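Putative metallopeptidase (Corynebacterium diphtheriae, PDB 3QOC) is probably a metal-dependent aminopeptidase as a whole protein, of which this chain is the creatinase/prolidase-like N-terminal domain. Local coordinates at residues 42-47 with 67-72. Residues are numbered along the deposited sequence; the frame is centred on the assembly and turned at random.
Sequences GFTGSN and ITQIAE
F43 meets I70 and Q69 on helix 67-73, and its CA lies 6.2 Å from that of I70, the closest pair of CA atoms across the two segments. The ring is carried toward the helix because CG stands anti to the backbone N (chi1 175°). I70 CD1 then sits over one face, 4.0 Å from the ring centroid and 14° off the ring normal, which identifies a CH-pi contact offset toward the F43 CD1 rim. The same isoleucine adds CG1, 3.8 Å from F43 CD1, so its CG1-CD1 arm follows that flank of the phenyl group. That arm reaches over the ring because I70 CG1, too, is anti to its own backbone N. Y66 meets the F43 ring edge-to-face, and T62 and V74 also touch it.

In the creatinase/prolidase N-terminal domain, a mixed sheet flanked by helices, the contact joins the loop between helix 34-41 and strand 49-53 to the helix that follows strand 58-62. I70 packs back onto I60 and T62 of that strand and S79 of strand 78-81, so the isoleucine links the F43 ring to the sheet.

T44, next along the loop, is more exposed; its OG1 is hydrogen-bonded to Q73, one helical turn beyond Q69. The extended Q69 side chain crosses T44 at about a right angle, and its amide plane is inclined 43° to the F43 ring.

G45 completes the approach from the loop side: its backbone N lies 3.3 Å above the centre of the F43 ring, on the face opposite I70 CD1.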
ATOM      1  N   GLY A  42      -5.678  -5.590  -8.442  1.00 21.58           N
ATOM      2  CA  GLY A  42      -6.557  -6.673  -8.935  1.00 22.40           C
ATOM      3  C   GLY A  42      -7.315  -7.375  -7.783  1.00 23.08           C
ATOM      4  O   GLY A  42      -8.223  -8.206  -8.026  1.00 22.34           O
ATOM      5  N   PHE A  43      -6.974  -7.036  -6.527  1.00 21.62           N
ATOM      6  CA  PHE A  43      -7.623  -7.704  -5.369  1.00 20.74           C
ATOM      7  C   PHE A  43      -8.975  -7.086  -5.199  1.00 21.19           C
ATOM      8  O   PHE A  43      -9.067  -5.874  -5.091  1.00 21.98           O
ATOM      9  CB  PHE A  43      -6.830  -7.524  -4.105  1.00 19.46           C
ATOM     10  CG  PHE A  43      -7.489  -8.068  -2.883  1.00 18.42           C
ATOM     11  CD1 PHE A  43      -7.742  -9.422  -2.754  1.00 17.33           C
ATOM     12  CD2 PHE A  43      -7.918  -7.195  -1.872  1.00 20.20           C
ATOM     13  CE1 PHE A  43      -8.328  -9.943  -1.593  1.00 20.80           C
ATOM     14  CE2 PHE A  43      -8.545  -7.706  -0.696  1.00 23.10           C
ATOM     15  CZ  PHE A  43      -8.748  -9.083  -0.556  1.00 20.23           C
ATOM     16  N   THR A  44     -10.027  -7.912  -5.240  1.00 22.11           N
ATOM     17  CA  THR A  44     -11.420  -7.460  -5.126  1.00 23.63           C
ATOM     18  C   THR A  44     -12.065  -7.659  -3.725  1.00 24.51           C
ATOM     19  O   THR A  44     -13.227  -7.453  -3.575  1.00 25.63           O
ATOM     20  CB  THR A  44     -12.319  -8.190  -6.131  1.00 23.63           C
ATOM     21  OG1 THR A  44     -12.307  -9.595  -5.861  1.00 25.17           O
ATOM     22  CG2 THR A  44     -11.823  -7.985  -7.580  1.00 26.79           C
ATOM     23  N   GLY A  45     -11.334  -8.087  -2.717  1.00 25.19           N
ATOM     24  CA  GLY A  45     -11.965  -8.289  -1.407  1.00 25.12           C
ATOM     25  C   GLY A  45     -12.226  -6.979  -0.674  1.00 25.59           C
ATOM     26  O   GLY A  45     -11.977  -5.895  -1.201  1.00 25.87           O
ATOM     27  N   SER A  46     -12.698  -7.075   0.562  1.00 23.84           N
ATOM     28  CA  SER A  46     -13.268  -5.953   1.269  1.00 23.51           C
ATOM     29  C   SER A  46     -12.366  -5.485   2.406  1.00 22.46           C
ATOM     30  O   SER A  46     -12.735  -4.569   3.139  1.00 24.41           O
ATOM     31  CB  SER A  46     -14.619  -6.380   1.849  1.00 25.62           C
ATOM     32  OG  SER A  46     -14.435  -7.538   2.685  1.00 24.90           O
ATOM     33  N   ASN A  47     -11.192  -6.081   2.565  1.00 19.92           N
ATOM     34  CA  ASN A  47     -10.251  -5.605   3.589  1.00 19.87           C
ATOM     35  C   ASN A  47      -8.834  -5.870   3.080  1.00 18.82           C
ATOM     36  O   ASN A  47      -8.521  -6.996   2.706  1.00 16.62           O
ATOM     37  CB  ASN A  47     -10.521  -6.340   4.920  1.00 19.78           C
ATOM     38  CG  ASN A  47      -9.494  -5.988   6.007  1.00 22.70           C
ATOM     39  OD1 ASN A  47      -9.177  -4.826   6.222  1.00 23.12           O
ATOM     40  ND2 ASN A  47      -9.021  -6.987   6.705  1.00 20.50           N
ATOM     41  N   ILE A  67      -6.520 -14.987   2.221  1.00 25.39           N
ATOM     42  CA  ILE A  67      -5.152 -15.427   1.855  1.00 27.31           C
ATOM     43  C   ILE A  67      -5.093 -16.240   0.585  1.00 27.49           C
ATOM     44  O   ILE A  67      -4.243 -16.000  -0.277  1.00 26.45           O
ATOM     45  CB  ILE A  67      -4.503 -16.202   2.997  1.00 29.29           C
ATOM     46  CG1 ILE A  67      -4.321 -15.261   4.186  1.00 31.99           C
ATOM     47  CG2 ILE A  67      -3.040 -16.766   2.664  1.00 29.05           C
ATOM     48  CD1 ILE A  67      -3.548 -14.054   3.861  1.00 31.50           C
ATOM     49  N   THR A  68      -5.994 -17.194   0.440  1.00 27.51           N
ATOM     50  CA  THR A  68      -6.063 -17.932  -0.800  1.00 28.98           C
ATOM     51  C   THR A  68      -6.447 -16.976  -1.910  1.00 27.67           C
ATOM     52  O   THR A  68      -5.808 -16.957  -2.903  1.00 28.76           O
ATOM     53  CB  THR A  68      -7.004 -19.149  -0.713  1.00 31.32           C
ATOM     54  OG1 THR A  68      -6.466 -20.102   0.215  1.00 34.53           O
ATOM     55  CG2 THR A  68      -7.172 -19.841  -2.086  1.00 31.44           C
ATOM     56  N   GLN A  69      -7.438 -16.109  -1.743  1.00 27.13           N
ATOM     57  CA  GLN A  69      -7.866 -15.326  -2.885  1.00 25.53           C
ATOM     58  C   GLN A  69      -6.772 -14.340  -3.371  1.00 25.35           C
ATOM     59  O   GLN A  69      -6.708 -14.050  -4.538  1.00 25.99           O
ATOM     60  CB  GLN A  69      -9.128 -14.556  -2.536  1.00 25.99           C
ATOM     61  CG  GLN A  69      -9.621 -13.560  -3.605  1.00 24.96           C
ATOM     62  CD  GLN A  69     -10.926 -12.839  -3.195  1.00 27.27           C
ATOM     63  OE1 GLN A  69     -11.109 -11.638  -3.482  1.00 25.06           O
ATOM     64  NE2 GLN A  69     -11.811 -13.544  -2.513  1.00 21.78           N
ATOM     65  N   ILE A  70      -6.017 -13.749  -2.453  1.00 23.84           N
ATOM     66  CA  ILE A  70      -5.025 -12.740  -2.795  1.00 23.72           C
ATOM     67  C   ILE A  70      -3.813 -13.346  -3.519  1.00 24.37           C
ATOM     68  O   ILE A  70      -3.249 -12.737  -4.381  1.00 23.42           O
ATOM     69  CB  ILE A  70      -4.608 -11.873  -1.543  1.00 23.34           C
ATOM     70  CG1 ILE A  70      -4.165 -10.473  -1.968  1.00 24.32           C
ATOM     71  CG2 ILE A  70      -3.546 -12.485  -0.695  1.00 21.01           C
ATOM     72  CD1 ILE A  70      -4.380  -9.420  -0.803  1.00 20.06           C
ATOM     73  N   ALA A  71      -3.453 -14.556  -3.169  1.00 24.63           N
ATOM     74  CA  ALA A  71      -2.458 -15.281  -3.910  1.00 26.18           C
ATOM     75  C   ALA A  71      -2.934 -15.559  -5.311  1.00 27.49           C
ATOM     76  O   ALA A  71      -2.146 -15.429  -6.246  1.00 30.53           O
ATOM     77  CB  ALA A  71      -2.075 -16.624  -3.167  1.00 26.25           C
ATOM     78  N   GLU A  72      -4.221 -15.850  -5.484  1.00 27.32           N
ATOM     79  CA  GLU A  72      -4.794 -16.069  -6.803  1.00 28.11           C
ATOM     80  C   GLU A  72      -5.015 -14.769  -7.593  1.00 26.77           C
ATOM     81  O   GLU A  72      -4.676 -14.697  -8.762  1.00 25.86           O
ATOM     82  CB  GLU A  72      -6.083 -16.948  -6.685  1.00 30.74           C
ATOM     83  CG  GLU A  72      -7.112 -16.717  -7.765  1.00 33.97           C
ATOM     84  CD  GLU A  72      -8.176 -17.800  -7.904  1.00 43.42           C
ATOM     85  OE1 GLU A  72      -8.647 -18.379  -6.879  1.00 49.27           O
ATOM     86  OE2 GLU A  72      -8.579 -18.036  -9.074  1.00 49.49           O
TER